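Local coordinates for ASCH domain (Vibrio cholerae TMA 21, PDB 3S9X), which is of unknown function but carries an ASCH domain of the PUA clan and may bind RNA, at residues 57-62 and 152-157; 76-81 and 93-98; 98-103 and 148-153. One frame throughout, in Å; residues are numbered along the deposited sequence.

Contact 1. Residues 57-62 and 152-157; sequences RASCSL and EHFKVV
Ser59 and Glu152 form the hydrogen-bonded pair of segments 57-62 and 152-157, which run antiparallel. Glu152 N reaches Ser59 O at 2.9 Å, nearly straight (174° at the hydrogen), and Ser59 N returns to Glu152 O. A third backbone bond involves Arg57, just before the edge strand 58-62: Phe154 N binds Arg57 O from above the carbonyl plane, 41° out of it.

Aromatic packing flanks these bonds. The Phe154 ring lies flat over the peptide link of Arg57 and Ala58, with its CZ 3.5 Å from Ala58 N, while Ser59 OG sits at the ring edge. Phe154 CG stands between its own backbone N and carbonyl carbon (chi1 53°), which folds the ring back over segment 57-62. The Ala58 methyl makes a CH-pi contact over one face of the His153 ring, offset toward the rim, with CB 4.1 Å from the ring centroid.

Water joins the polar side chains. Water 2, bound to Ser59 OG, donates to Glu152 OE1 at 2.9 Å. OE2 receives water 3, which also holds Ser61 OG, and, weakly, water 1; Ser61 OG bonds Tyr66 as well. The bond to OE1 in particular is consistent with an ionised Glu152 whose link to the serines runs through water.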
ATOM      1  N   ARG A  57      -4.431   7.903   0.213  1.00  8.48           N
ATOM      2  CA  ARG A  57      -5.227   7.154   1.205  1.00  8.14           C
ATOM      3  C   ARG A  57      -5.672   5.807   0.652  1.00  7.49           C
ATOM      4  O   ARG A  57      -6.525   5.129   1.243  1.00  8.86           O
ATOM      5  CB  ARG A  57      -6.452   8.012   1.609  1.00 10.29           C
ATOM      6  CG  ARG A  57      -6.101   9.372   2.185  1.00 12.88           C
ATOM      7  CD  ARG A  57      -7.370  10.122   2.570  1.00 14.63           C
ATOM      8  NE  ARG A  57      -8.240  10.376   1.399  1.00 14.66           N
ATOM      9  CZ  ARG A  57      -8.053  11.298   0.455  1.00 16.37           C
ATOM     10  NH1 ARG A  57      -8.920  11.346  -0.568  1.00 20.53           N
ATOM     11  NH2 ARG A  57      -7.037  12.187   0.538  1.00 17.22           N
ATOM     12  N   ALA A  58      -5.082   5.383  -0.478  1.00  8.14           N
ATOM     13  CA  ALA A  58      -5.489   4.130  -1.135  1.00  9.08           C
ATOM     14  C   ALA A  58      -4.340   3.707  -2.022  1.00  8.64           C
ATOM     15  O   ALA A  58      -3.447   4.493  -2.395  1.00  9.37           O
ATOM     16  CB  ALA A  58      -6.765   4.318  -1.934  1.00 10.71           C
ATOM     17  N   SER A  59      -4.363   2.441  -2.372  1.00  8.63           N
ATOM     18  CA  SER A  59      -3.439   1.819  -3.304  1.00  8.38           C
ATOM     19  C   SER A  59      -4.082   0.628  -3.945  1.00  8.56           C
ATOM     20  O   SER A  59      -5.130   0.196  -3.493  1.00  8.94           O
ATOM     21  CB  SER A  59      -2.179   1.435  -2.591  1.00 10.91           C
ATOM     22  OG  SER A  59      -2.341   0.365  -1.697  1.00 15.68           O
ATOM     23  N   CYS A  60      -3.456   0.074  -4.990  1.00  9.64           N
ATOM     24  CA  CYS A  60      -3.993  -1.102  -5.609  1.00  9.93           C
ATOM     25  C   CYS A  60      -2.845  -2.007  -6.129  1.00 10.71           C
ATOM     26  O   CYS A  60      -1.660  -1.630  -6.163  1.00 12.04           O
ATOM     27  CB  CYS A  60      -4.909  -0.725  -6.775  1.00 10.59           C
ATOM     28  SG  CYS A  60      -4.156   0.030  -8.182  1.00 12.03           S
ATOM     29  N   SER A  61      -3.235  -3.237  -6.447  1.00 10.46           N
ATOM     30  CA  SER A  61      -2.337  -4.239  -6.966  1.00 10.91           C
ATOM     31  C   SER A  61      -3.113  -5.240  -7.827  1.00  9.94           C
ATOM     32  O   SER A  61      -4.320  -5.345  -7.728  1.00 10.54           O
ATOM     33  CB  SER A  61      -1.687  -4.958  -5.807  1.00 11.28           C
ATOM     34  OG  SER A  61      -2.572  -5.627  -4.939  1.00 12.91           O
ATOM     35  N   LEU A  62      -2.400  -5.995  -8.664  1.00 11.00           N
ATOM     36  CA  LEU A  62      -3.030  -7.022  -9.467  1.00 10.48           C
ATOM     37  C   LEU A  62      -3.531  -8.157  -8.629  1.00 12.27           C
ATOM     38  O   LEU A  62      -2.831  -8.736  -7.828  1.00 12.23           O
ATOM     39  CB  LEU A  62      -2.092  -7.571 -10.520  1.00 12.78           C
ATOM     40  CG  LEU A  62      -1.531  -6.600 -11.572  1.00 13.06           C
ATOM     41  CD1 LEU A  62      -0.427  -7.310 -12.373  1.00 15.82           C
ATOM     42  CD2 LEU A  62      -2.652  -6.125 -12.495  1.00 15.82           C
ATOM     43  N   GLU A 152      -7.074  -1.203  -1.855  1.00  9.35           N
ATOM     44  CA  GLU A 152      -6.921  -1.033  -0.406  1.00  9.93           C
ATOM     45  C   GLU A 152      -7.087   0.441  -0.040  1.00  9.77           C
ATOM     46  O   GLU A 152      -6.571   1.323  -0.759  1.00 12.81           O
ATOM     47  CB  GLU A 152      -5.537  -1.472   0.052  1.00 11.83           C
ATOM     48  CG  GLU A 152      -5.270  -2.905  -0.179  1.00 13.60           C
ATOM     49  CD  GLU A 152      -3.767  -3.281   0.024  1.00 13.51           C
ATOM     50  OE1 GLU A 152      -3.253  -2.908   1.073  1.00 18.39           O
ATOM     51  OE2 GLU A 152      -3.255  -4.008  -0.844  1.00 20.56           O
ATOM     52  N   HIS A 153      -7.879   0.721   0.982  1.00  9.67           N
ATOM     53  CA  HIS A 153      -7.929   2.038   1.573  1.00  8.81           C
ATOM     54  C   HIS A 153      -7.260   1.972   2.944  1.00  8.23           C
ATOM     55  O   HIS A 153      -7.302   0.915   3.615  1.00  9.45           O
ATOM     56  CB  HIS A 153      -9.338   2.546   1.692  1.00 11.11           C
ATOM     57  CG  HIS A 153      -9.971   2.921   0.392  1.00 11.47           C
ATOM     58  ND1 HIS A 153     -10.435   2.018  -0.517  1.00 14.89           N
ATOM     59  CD2 HIS A 153     -10.238   4.134  -0.111  1.00 12.89           C
ATOM     60  CE1 HIS A 153     -10.974   2.677  -1.538  1.00 14.96           C
ATOM     61  NE2 HIS A 153     -10.817   3.956  -1.345  1.00 16.75           N
ATOM     62  N   PHE A 154      -6.689   3.069   3.402  1.00  8.38           N
ATOM     63  CA  PHE A 154      -5.947   3.072   4.638  1.00  8.04           C
ATOM     64  C   PHE A 154      -5.915   4.511   5.242  1.00  7.82           C
ATOM     65  O   PHE A 154      -6.236   5.476   4.554  1.00  9.67           O
ATOM     66  CB  PHE A 154      -4.541   2.465   4.470  1.00  8.60           C
ATOM     67  CG  PHE A 154      -3.758   3.094   3.360  1.00  8.94           C
ATOM     68  CD1 PHE A 154      -3.235   4.363   3.436  1.00  9.36           C
ATOM     69  CD2 PHE A 154      -3.574   2.388   2.163  1.00  8.64           C
ATOM     70  CE1 PHE A 154      -2.467   4.880   2.361  1.00  8.84           C
ATOM     71  CE2 PHE A 154      -2.860   2.914   1.114  1.00  9.95           C
ATOM     72  CZ  PHE A 154      -2.280   4.164   1.241  1.00 10.60           C
ATOM     73  N   LYS A 155      -5.467   4.546   6.492  1.00  8.27           N
ATOM     74  CA  LYS A 155      -5.362   5.784   7.233  1.00  9.01           C
ATOM     75  C   LYS A 155      -4.061   5.811   7.988  1.00  8.35           C
ATOM     76  O   LYS A 155      -3.606   4.773   8.459  1.00  8.52           O
ATOM     77  CB  LYS A 155      -6.527   5.970   8.170  1.00 10.15           C
ATOM     78  CG  LYS A 155      -6.584   5.000   9.306  1.00 11.56           C
ATOM     79  CD  LYS A 155      -7.781   5.108  10.244  1.00 16.12           C
ATOM     80  CE  LYS A 155      -7.799   4.071  11.339  1.00 18.19           C
ATOM     81  NZ  LYS A 155      -9.032   4.178  12.195  1.00 26.96           N
ATOM     82  N   VAL A 156      -3.474   6.995   8.174  1.00  8.44           N
ATOM     83  CA  VAL A 156      -2.318   7.180   9.011  1.00  7.27           C
ATOM     84  C   VAL A 156      -2.745   7.040  10.482  1.00  8.06           C
ATOM     85  O   VAL A 156      -3.677   7.727  10.871  1.00 10.64           O
ATOM     86  CB  VAL A 156      -1.595   8.502   8.737  1.00  8.63           C
ATOM     87  CG1 VAL A 156      -0.508   8.725   9.741  1.00  9.48           C
ATOM     88  CG2 VAL A 156      -1.002   8.474   7.313  1.00 11.50           C
ATOM     89  N   VAL A 157      -2.000   6.243  11.272  1.00  8.19           N
ATOM     90  CA  VAL A 157      -2.180   6.145  12.705  1.00  8.43           C
ATOM     91  C   VAL A 157      -0.983   6.624  13.517  1.00  8.78           C
ATOM     92  O   VAL A 157      -1.079   6.784  14.733  1.00 10.06           O
ATOM     93  CB  VAL A 157      -2.604   4.693  13.113  1.00  8.79           C
ATOM     94  CG1 VAL A 157      -3.949   4.327  12.432  1.00 10.99           C
ATOM     95  CG2 VAL A 157      -1.501   3.645  12.858  1.00 10.61           C
TER
HETATM   96  O   HOH W   1      -1.567  -2.037  -2.946  1.00 22.60           O
HETATM   97  O   HOH W   2      -1.681  -0.525   0.916  1.00 27.63           O
HETATM   98  O   HOH W   3      -3.741  -3.888  -3.293  1.00 13.98           O

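Contact 2. Residues 76-81 and 93-98; sequences VGHLQV and IEITSV
Strand 79-81 runs antiparallel to strand 93-98, their N-to-C directions 147° apart and their axes 4.9 Å apart at the closest point. Gln80 and Ile93 form a hydrogen-bonded pair, with N-H...O bonds in both directions, and Leu79 and Glu94 form the non-hydrogen-bonded pair beside it. The bonding continues beyond the regular strand: Ile95 N donates to His78 O at 2.9 Å, in the carbonyl plane, and Gly77 N to Ile95 O at 2.8 Å, with 171° at the hydrogen. Gly77 turns the chain there with a positive phi.

Among the side chains, Ile95 faces the other segment. In the conformer modelled here, one of two, its CD1 meets His78 CB at 3.8 Å and approaches the imidazole obliquely, while its CG2 branch lies 3.8 Å from Val76 CA. The imidazole is held from beyond the pair, ND1 by Ser31 and NE2 by Ser33; these two bonds would keep it from turning. Val76 CG2 reaches Ser97 CA at 3.7 Å. Gln80 and Ile93 run alongside one another from the same face, CB to CG1 at 3.9 Å; the Gln80 amide goes on to bond Asp35 O. On the other face Leu79 CD2 packs on Glu94 CB at 3.8 Å. With CG opposite its backbone N (chi1 -178°), Glu94 also brings CG and OE2 up to Gly77 CA, and its OE1 bonds Tyr29.

Opposite His153 of strand 148-158, Thr96 and Ser97 form a classic beta bulge, and Val76 CG2 packs on it from the hairpin side. The two segments belong to the beta hairpin of strands 79-83 and 89-102, part of the mixed sheet of this ASCH domain, whose family belongs to the PUA clan.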
ATOM      1  N   VAL A  76      -8.106  -5.883   6.403  1.00 11.66           N
ATOM      2  CA  VAL A  76      -8.520  -4.825   7.274  1.00 10.31           C
ATOM      3  C   VAL A  76      -7.819  -4.938   8.619  1.00 10.83           C
ATOM      4  O   VAL A  76      -7.732  -6.049   9.167  1.00 12.09           O
ATOM      5  CB  VAL A  76     -10.060  -4.718   7.377  1.00 11.83           C
ATOM      6  CG1 VAL A  76     -10.513  -3.761   8.426  1.00 13.10           C
ATOM      7  CG2 VAL A  76     -10.667  -4.365   5.988  1.00 14.81           C
ATOM      8  N   GLY A  77      -7.306  -3.815   9.123  1.00  9.92           N
ATOM      9  CA  GLY A  77      -6.641  -3.779  10.413  1.00  8.73           C
ATOM     10  C   GLY A  77      -5.131  -4.038  10.358  1.00  9.91           C
ATOM     11  O   GLY A  77      -4.394  -3.853  11.368  1.00 10.23           O
ATOM     12  N   HIS A  78      -4.600  -4.460   9.200  1.00  9.05           N
ATOM     13  CA  HIS A  78      -3.171  -4.542   9.005  1.00  8.25           C
ATOM     14  C   HIS A  78      -2.481  -3.186   9.271  1.00  7.44           C
ATOM     15  O   HIS A  78      -2.967  -2.171   8.785  1.00  8.97           O
ATOM     16  CB  HIS A  78      -2.907  -4.990   7.549  1.00  9.69           C
ATOM     17  CG  HIS A  78      -1.458  -5.117   7.227  1.00  9.26           C
ATOM     18  ND1 HIS A  78      -0.728  -6.269   7.467  1.00 10.05           N
ATOM     19  CD2 HIS A  78      -0.609  -4.282   6.577  1.00  8.48           C
ATOM     20  CE1 HIS A  78       0.506  -6.099   7.030  1.00  8.94           C
ATOM     21  NE2 HIS A  78       0.606  -4.907   6.468  1.00  9.71           N
ATOM     22  N   LEU A  79      -1.307  -3.239   9.887  1.00  8.05           N
ATOM     23  CA  LEU A  79      -0.455  -2.085  10.020  1.00  7.93           C
ATOM     24  C   LEU A  79       0.802  -2.245   9.150  1.00  7.78           C
ATOM     25  O   LEU A  79       1.486  -3.237   9.195  1.00  9.55           O
ATOM     26  CB  LEU A  79       0.044  -1.939  11.470  1.00  7.29           C
ATOM     27  CG  LEU A  79      -1.014  -1.606  12.502  1.00  9.55           C
ATOM     28  CD1 LEU A  79      -0.399  -1.619  13.916  1.00 10.54           C
ATOM     29  CD2 LEU A  79      -1.612  -0.227  12.211  1.00 10.35           C
ATOM     30  N   GLN A  80       1.060  -1.198   8.377  1.00  7.68           N
ATOM     31  CA  GLN A  80       2.272  -1.111   7.578  1.00  7.41           C
ATOM     32  C   GLN A  80       3.078   0.114   8.071  1.00  7.12           C
ATOM     33  O   GLN A  80       2.568   1.255   8.052  1.00  7.97           O
ATOM     34  CB  GLN A  80       2.025  -1.002   6.083  1.00  8.06           C
ATOM     35  CG  GLN A  80       3.248  -0.800   5.270  1.00  7.78           C
ATOM     36  CD  GLN A  80       3.060  -0.688   3.792  1.00  8.57           C
ATOM     37  OE1 GLN A  80       2.007  -1.095   3.268  1.00 11.65           O
ATOM     38  NE2 GLN A  80       4.088  -0.148   3.086  1.00 10.10           N
ATOM     39  N   VAL A  81       4.346  -0.133   8.397  1.00  6.75           N
ATOM     40  CA  VAL A  81       5.294   0.916   8.536  1.00  8.19           C
ATOM     41  C   VAL A  81       5.669   1.324   7.118  1.00  6.71           C
ATOM     42  O   VAL A  81       6.288   0.535   6.379  1.00  8.28           O
ATOM     43  CB  VAL A  81       6.550   0.548   9.384  1.00  8.74           C
ATOM     44  CG1 VAL A  81       7.484   1.739   9.429  1.00 10.55           C
ATOM     45  CG2 VAL A  81       6.123   0.001  10.764  1.00 10.59           C
ATOM     46  N   ILE A  93       0.472   3.161   8.591  1.00  7.04           N
ATOM     47  CA  ILE A  93      -0.865   3.119   8.093  1.00  7.69           C
ATOM     48  C   ILE A  93      -1.600   1.893   8.559  1.00  7.54           C
ATOM     49  O   ILE A  93      -0.957   0.861   8.822  1.00  8.57           O
ATOM     50  CB  ILE A  93      -0.944   3.274   6.590  1.00  7.41           C
ATOM     51  CG1 ILE A  93      -0.238   2.132   5.850  1.00  8.36           C
ATOM     52  CG2 ILE A  93      -0.473   4.647   6.109  1.00  8.23           C
ATOM     53  CD1 ILE A  93      -0.334   2.083   4.348  1.00 10.12           C
ATOM     54  N   GLU A  94      -2.940   1.998   8.672  1.00  7.65           N
ATOM     55  CA  GLU A  94      -3.815   0.885   9.066  1.00  8.15           C
ATOM     56  C   GLU A  94      -4.807   0.732   7.905  1.00  7.98           C
ATOM     57  O   GLU A  94      -5.463   1.697   7.464  1.00  9.12           O
ATOM     58  CB  GLU A  94      -4.619   1.210  10.346  1.00  8.74           C
ATOM     59  CG  GLU A  94      -5.476   0.044  10.787  1.00  8.98           C
ATOM     60  CD  GLU A  94      -6.117   0.277  12.107  1.00 12.60           C
ATOM     61  OE1 GLU A  94      -5.547   0.941  12.993  1.00 13.86           O
ATOM     62  OE2 GLU A  94      -7.193  -0.356  12.312  1.00 17.98           O
ATOM     63  N   ILE A  95      -4.889  -0.479   7.373  1.00  8.07           N
ATOM     64  CA  ILE A  95      -5.846  -0.801   6.331  0.50  8.31           C
ATOM     65  C   ILE A  95      -7.281  -0.693   6.864  1.00  9.42           C
ATOM     66  O   ILE A  95      -7.590  -1.317   7.871  1.00  9.63           O
ATOM     67  CB  ILE A  95      -5.565  -2.187   5.737  0.50  8.60           C
ATOM     68  CG1 ILE A  95      -4.187  -2.176   5.045  0.50  9.95           C
ATOM     69  CG2 ILE A  95      -6.748  -2.610   4.773  0.50  7.26           C
ATOM     70  CD1 ILE A  95      -3.772  -3.433   4.245  0.50 11.57           C
ATOM     71  N   THR A  96      -8.147   0.007   6.120  1.00  9.65           N
ATOM     72  CA  THR A  96      -9.515   0.234   6.530  1.00 11.01           C
ATOM     73  C   THR A  96     -10.553  -0.474   5.631  1.00 10.13           C
ATOM     74  O   THR A  96     -11.628  -0.775   6.112  1.00 11.24           O
ATOM     75  CB  THR A  96      -9.857   1.753   6.618  1.00 12.23           C
ATOM     76  OG1 THR A  96      -9.613   2.260   5.336  1.00 13.02           O
ATOM     77  CG2 THR A  96      -8.976   2.470   7.689  1.00 13.44           C
ATOM     78  N   SER A  97     -10.187  -0.858   4.412  1.00 10.49           N
ATOM     79  CA  SER A  97     -11.068  -1.601   3.528  1.00 11.07           C
ATOM     80  C   SER A  97     -10.307  -2.256   2.425  1.00 10.37           C
ATOM     81  O   SER A  97      -9.236  -1.784   2.038  1.00 10.48           O
ATOM     82  CB  SER A  97     -12.159  -0.719   2.930  1.00 11.97           C
ATOM     83  OG  SER A  97     -11.687   0.196   2.007  1.00 15.40           O
ATOM     84  N   VAL A  98     -10.846  -3.343   1.913  1.00 10.85           N
ATOM     85  CA  VAL A  98     -10.275  -4.142   0.804  1.00 10.88           C
ATOM     86  C   VAL A  98     -11.423  -4.557  -0.117  1.00 10.88           C
ATOM     87  O   VAL A  98     -12.498  -4.961   0.345  1.00 12.50           O
ATOM     88  CB  VAL A  98      -9.530  -5.359   1.322  1.00 11.94           C
ATOM     89  CG1 VAL A  98      -8.965  -6.195   0.170  1.00 13.18           C
ATOM     90  CG2 VAL A  98      -8.423  -4.983   2.240  1.00 12.79           C
TER

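Contact 3. Residues 98-103 and 148-153; sequences VSKCQY and LLVLEH
Leu151 and Ser99 are brought together by different first torsions: Leu151 CG stands opposite its carbonyl carbon (chi1 -54°), whereas Ser99 OG sits between its backbone N and carbonyl carbon (chi1 73°). The hydroxyl oxygen OG of Ser99 thereby touches Leu151 CB at 3.8 Å. Cys101 SG is turned the same way in the conformer modelled, one of two; provisionally, then, the sulfur lies against both methyls of Leu151, 3.7 Å from CD1 and 3.8 Å from CD2. Cys60 of strand 58-62 also packs against this leucine.

Leu149 is on the same face. Its CD1 extends past the end of the strand to Tyr103 CA at 3.9 Å and comes obliquely to the tyrosine ring, which leads away to meet Trp124 and Phe143. Leu149 also touches Trp124 and Phe132, so this end of the face packs on helix 121-139.

Val98, Lys100 and Val150 project from the other face. Val98 CG1 and Val150 CG1 meet at 3.7 Å, the two side chains crossing at a slant. Lys100 passes its CB and CG over Leu149 O, CB at 3.5 Å, before its chain bends at the far end. At the strand terminus Leu148 CD2 lies 3.7 Å from Cys101 C and near Gln102 CG.

Four backbone bonds hold the strands in register, two at Ser99-Leu151 and two at Cys101-Leu149; Leu151 N to Ser99 O is the shortest at 2.7 Å. Alternating hydrogen-bonded and non-hydrogen-bonded pairs make this a regular antiparallel pairing. It joins strand 89-102 to strand 148-158, neighbours in the ASCH-domain sheet, with helices 108-114 and 121-139 lying between them in the chain.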
ATOM      1  N   VAL A  98     -10.846  -3.343   1.913  1.00 10.85           N
ATOM      2  CA  VAL A  98     -10.275  -4.142   0.804  1.00 10.88           C
ATOM      3  C   VAL A  98     -11.423  -4.557  -0.117  1.00 10.88           C
ATOM      4  O   VAL A  98     -12.498  -4.961   0.345  1.00 12.50           O
ATOM      5  CB  VAL A  98      -9.530  -5.359   1.322  1.00 11.94           C
ATOM      6  CG1 VAL A  98      -8.965  -6.195   0.170  1.00 13.18           C
ATOM      7  CG2 VAL A  98      -8.423  -4.983   2.240  1.00 12.79           C
ATOM      8  N   SER A  99     -11.249  -4.346  -1.414  1.00 11.36           N
ATOM      9  CA  SER A  99     -12.256  -4.777  -2.396  1.00 11.83           C
ATOM     10  C   SER A  99     -11.581  -4.994  -3.738  1.00  9.80           C
ATOM     11  O   SER A  99     -10.358  -4.873  -3.827  1.00 12.05           O
ATOM     12  CB  SER A  99     -13.352  -3.709  -2.525  1.00 13.47           C
ATOM     13  OG  SER A  99     -12.879  -2.577  -3.227  1.00 19.17           O
ATOM     14  N   LYS A 100     -12.385  -5.405  -4.725  1.00 11.77           N
ATOM     15  CA  LYS A 100     -11.845  -5.655  -6.075  1.00 12.38           C
ATOM     16  C   LYS A 100     -12.574  -4.875  -7.162  1.00 12.10           C
ATOM     17  O   LYS A 100     -13.779  -4.635  -7.026  1.00 14.74           O
ATOM     18  CB  LYS A 100     -11.899  -7.138  -6.452  1.00 13.95           C
ATOM     19  CG  LYS A 100     -11.201  -8.043  -5.473  1.00 14.70           C
ATOM     20  CD  LYS A 100     -11.262  -9.481  -5.855  1.00 17.74           C
ATOM     21  CE  LYS A 100     -10.639 -10.383  -4.854  1.00 19.17           C
ATOM     22  NZ  LYS A 100     -11.478 -10.556  -3.612  1.00 20.86           N
ATOM     23  N   CYS A 101     -11.842  -4.497  -8.198  1.00 10.95           N
ATOM     24  CA  CYS A 101     -12.498  -3.935  -9.409  0.50 10.30           C
ATOM     25  C   CYS A 101     -11.571  -4.109 -10.569  1.00 11.09           C
ATOM     26  O   CYS A 101     -10.386  -4.298 -10.401  1.00 12.51           O
ATOM     27  CB  CYS A 101     -12.883  -2.421  -9.367  0.50  9.58           C
ATOM     28  SG  CYS A 101     -11.417  -1.295  -9.552  0.50  9.78           S
ATOM     29  N   GLN A 102     -12.165  -4.141 -11.764  1.00 11.31           N
ATOM     30  CA  GLN A 102     -11.353  -4.222 -12.970  1.00 11.42           C
ATOM     31  C   GLN A 102     -10.570  -2.956 -13.174  1.00 11.00           C
ATOM     32  O   GLN A 102     -11.081  -1.866 -12.935  1.00 10.98           O
ATOM     33  CB  GLN A 102     -12.159  -4.580 -14.223  1.00 13.19           C
ATOM     34  CG  GLN A 102     -12.601  -6.013 -14.189  1.00 13.48           C
ATOM     35  CD  GLN A 102     -13.238  -6.441 -15.515  1.00 10.89           C
ATOM     36  OE1 GLN A 102     -13.283  -5.653 -16.565  1.00 15.06           O
ATOM     37  NE2 GLN A 102     -13.714  -7.580 -15.522  1.00 10.73           N
ATOM     38  N   TYR A 103      -9.378  -3.102 -13.732  1.00 11.00           N
ATOM     39  CA  TYR A 103      -8.558  -1.964 -14.122  1.00 11.88           C
ATOM     40  C   TYR A 103      -9.350  -0.918 -14.943  1.00 11.69           C
ATOM     41  O   TYR A 103      -9.355   0.273 -14.580  1.00 12.59           O
ATOM     42  CB  TYR A 103      -7.309  -2.472 -14.856  1.00 11.91           C
ATOM     43  CG  TYR A 103      -6.472  -1.335 -15.400  1.00 12.05           C
ATOM     44  CD1 TYR A 103      -5.367  -0.823 -14.715  1.00 14.15           C
ATOM     45  CD2 TYR A 103      -6.769  -0.756 -16.611  1.00 14.92           C
ATOM     46  CE1 TYR A 103      -4.655   0.209 -15.207  1.00 14.16           C
ATOM     47  CE2 TYR A 103      -6.047   0.308 -17.139  1.00 16.69           C
ATOM     48  CZ  TYR A 103      -4.996   0.795 -16.415  1.00 15.08           C
ATOM     49  OH  TYR A 103      -4.183   1.777 -16.845  1.00 22.46           O
ATOM     50  N   LEU A 148      -8.503  -7.916 -12.958  1.00 11.59           N
ATOM     51  CA  LEU A 148      -8.947  -7.462 -11.648  1.00 11.44           C
ATOM     52  C   LEU A 148      -7.818  -6.907 -10.808  1.00 11.13           C
ATOM     53  O   LEU A 148      -6.720  -7.447 -10.834  1.00 12.65           O
ATOM     54  CB  LEU A 148      -9.582  -8.606 -10.862  1.00 14.20           C
ATOM     55  CG  LEU A 148     -10.990  -9.009 -11.129  1.00 19.26           C
ATOM     56  CD1 LEU A 148     -11.196 -10.299 -10.270  1.00 27.50           C
ATOM     57  CD2 LEU A 148     -11.998  -7.825 -10.817  1.00 18.44           C
ATOM     58  N   LEU A 149      -8.155  -5.870 -10.044  1.00 10.51           N
ATOM     59  CA  LEU A 149      -7.279  -5.224  -9.057  1.00 10.96           C
ATOM     60  C   LEU A 149      -7.847  -5.475  -7.667  1.00 10.19           C
ATOM     61  O   LEU A 149      -9.061  -5.499  -7.530  1.00 11.86           O
ATOM     62  CB  LEU A 149      -7.138  -3.738  -9.335  1.00 10.58           C
ATOM     63  CG  LEU A 149      -6.688  -3.317 -10.735  1.00 11.81           C
ATOM     64  CD1 LEU A 149      -6.611  -1.779 -10.785  1.00 12.71           C
ATOM     65  CD2 LEU A 149      -5.451  -4.033 -11.205  1.00 12.66           C
ATOM     66  N   VAL A 150      -6.932  -5.539  -6.697  1.00 10.55           N
ATOM     67  CA  VAL A 150      -7.303  -5.430  -5.309  1.00 10.31           C
ATOM     68  C   VAL A 150      -7.065  -4.006  -4.851  1.00  9.85           C
ATOM     69  O   VAL A 150      -5.942  -3.484  -4.969  1.00 10.37           O
ATOM     70  CB  VAL A 150      -6.569  -6.463  -4.406  1.00 11.18           C
ATOM     71  CG1 VAL A 150      -6.834  -6.233  -2.906  1.00 13.16           C
ATOM     72  CG2 VAL A 150      -6.905  -7.909  -4.839  1.00 12.69           C
ATOM     73  N   LEU A 151      -8.136  -3.385  -4.368  1.00  9.27           N
ATOM     74  CA  LEU A 151      -8.127  -1.973  -3.898  1.00  9.62           C
ATOM     75  C   LEU A 151      -8.009  -1.998  -2.397  1.00  9.90           C
ATOM     76  O   LEU A 151      -8.785  -2.700  -1.706  1.00 11.70           O
ATOM     77  CB  LEU A 151      -9.426  -1.309  -4.257  1.00  9.37           C
ATOM     78  CG  LEU A 151      -9.849  -1.386  -5.763  1.00 10.90           C
ATOM     79  CD1 LEU A 151     -11.088  -0.493  -5.956  1.00 13.83           C
ATOM     80  CD2 LEU A 151      -8.766  -1.013  -6.778  1.00 12.14           C
ATOM     81  N   GLU A 152      -7.074  -1.203  -1.855  1.00  9.35           N
ATOM     82  CA  GLU A 152      -6.921  -1.033  -0.406  1.00  9.93           C
ATOM     83  C   GLU A 152      -7.087   0.441  -0.040  1.00  9.77           C
ATOM     84  O   GLU A 152      -6.571   1.323  -0.759  1.00 12.81           O
ATOM     85  CB  GLU A 152      -5.537  -1.472   0.052  1.00 11.83           C
ATOM     86  CG  GLU A 152      -5.270  -2.905  -0.179  1.00 13.60           C
ATOM     87  CD  GLU A 152      -3.767  -3.281   0.024  1.00 13.51           C
ATOM     88  OE1 GLU A 152      -3.253  -2.908   1.073  1.00 18.39           O
ATOM     89  OE2 GLU A 152      -3.255  -4.008  -0.844  1.00 20.56           O
ATOM     90  N   HIS A 153      -7.879   0.721   0.982  1.00  9.67           N
ATOM     91  CA  HIS A 153      -7.929   2.038   1.573  1.00  8.81           C
ATOM     92  C   HIS A 153      -7.260   1.972   2.944  1.00  8.23           C
ATOM     93  O   HIS A 153      -7.302   0.915   3.615  1.00  9.45           O
ATOM     94  CB  HIS A 153      -9.338   2.546   1.692  1.00 11.11           C
ATOM     95  CG  HIS A 153      -9.971   2.921   0.392  1.00 11.47           C
ATOM     96  ND1 HIS A 153     -10.435   2.018  -0.517  1.00 14.89           N
ATOM     97  CD2 HIS A 153     -10.238   4.134  -0.111  1.00 12.89           C
ATOM     98  CE1 HIS A 153     -10.974   2.677  -1.538  1.00 14.96           C
ATOM     99  NE2 HIS A 153     -10.817   3.956  -1.345  1.00 16.75           N
TER

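All three contacts belong to one mixed sheet, in which the strands run 79-83, 89-102, 148-158, 58-62 across this region. Contacts 2 and 3 share Val98 on strand 89-102, and contacts 1 and 3 share Glu152 and His153 on strand 148-158. The centres of contacts 1 and 2 lie about 7 Å apart, those of 1 and 3 about 10 Å and those of 2 and 3 about 14 Å. Probable hydrogen bonds stitch them together: Thr96 N to His153 O at 2.8 Å at the bulge, and Val150 N to Ser61 O at 2.8 Å. Glu94 N to Lys155 O, at 2.9 Å, is another, joining contact 2 to contact 1 beyond the bulge.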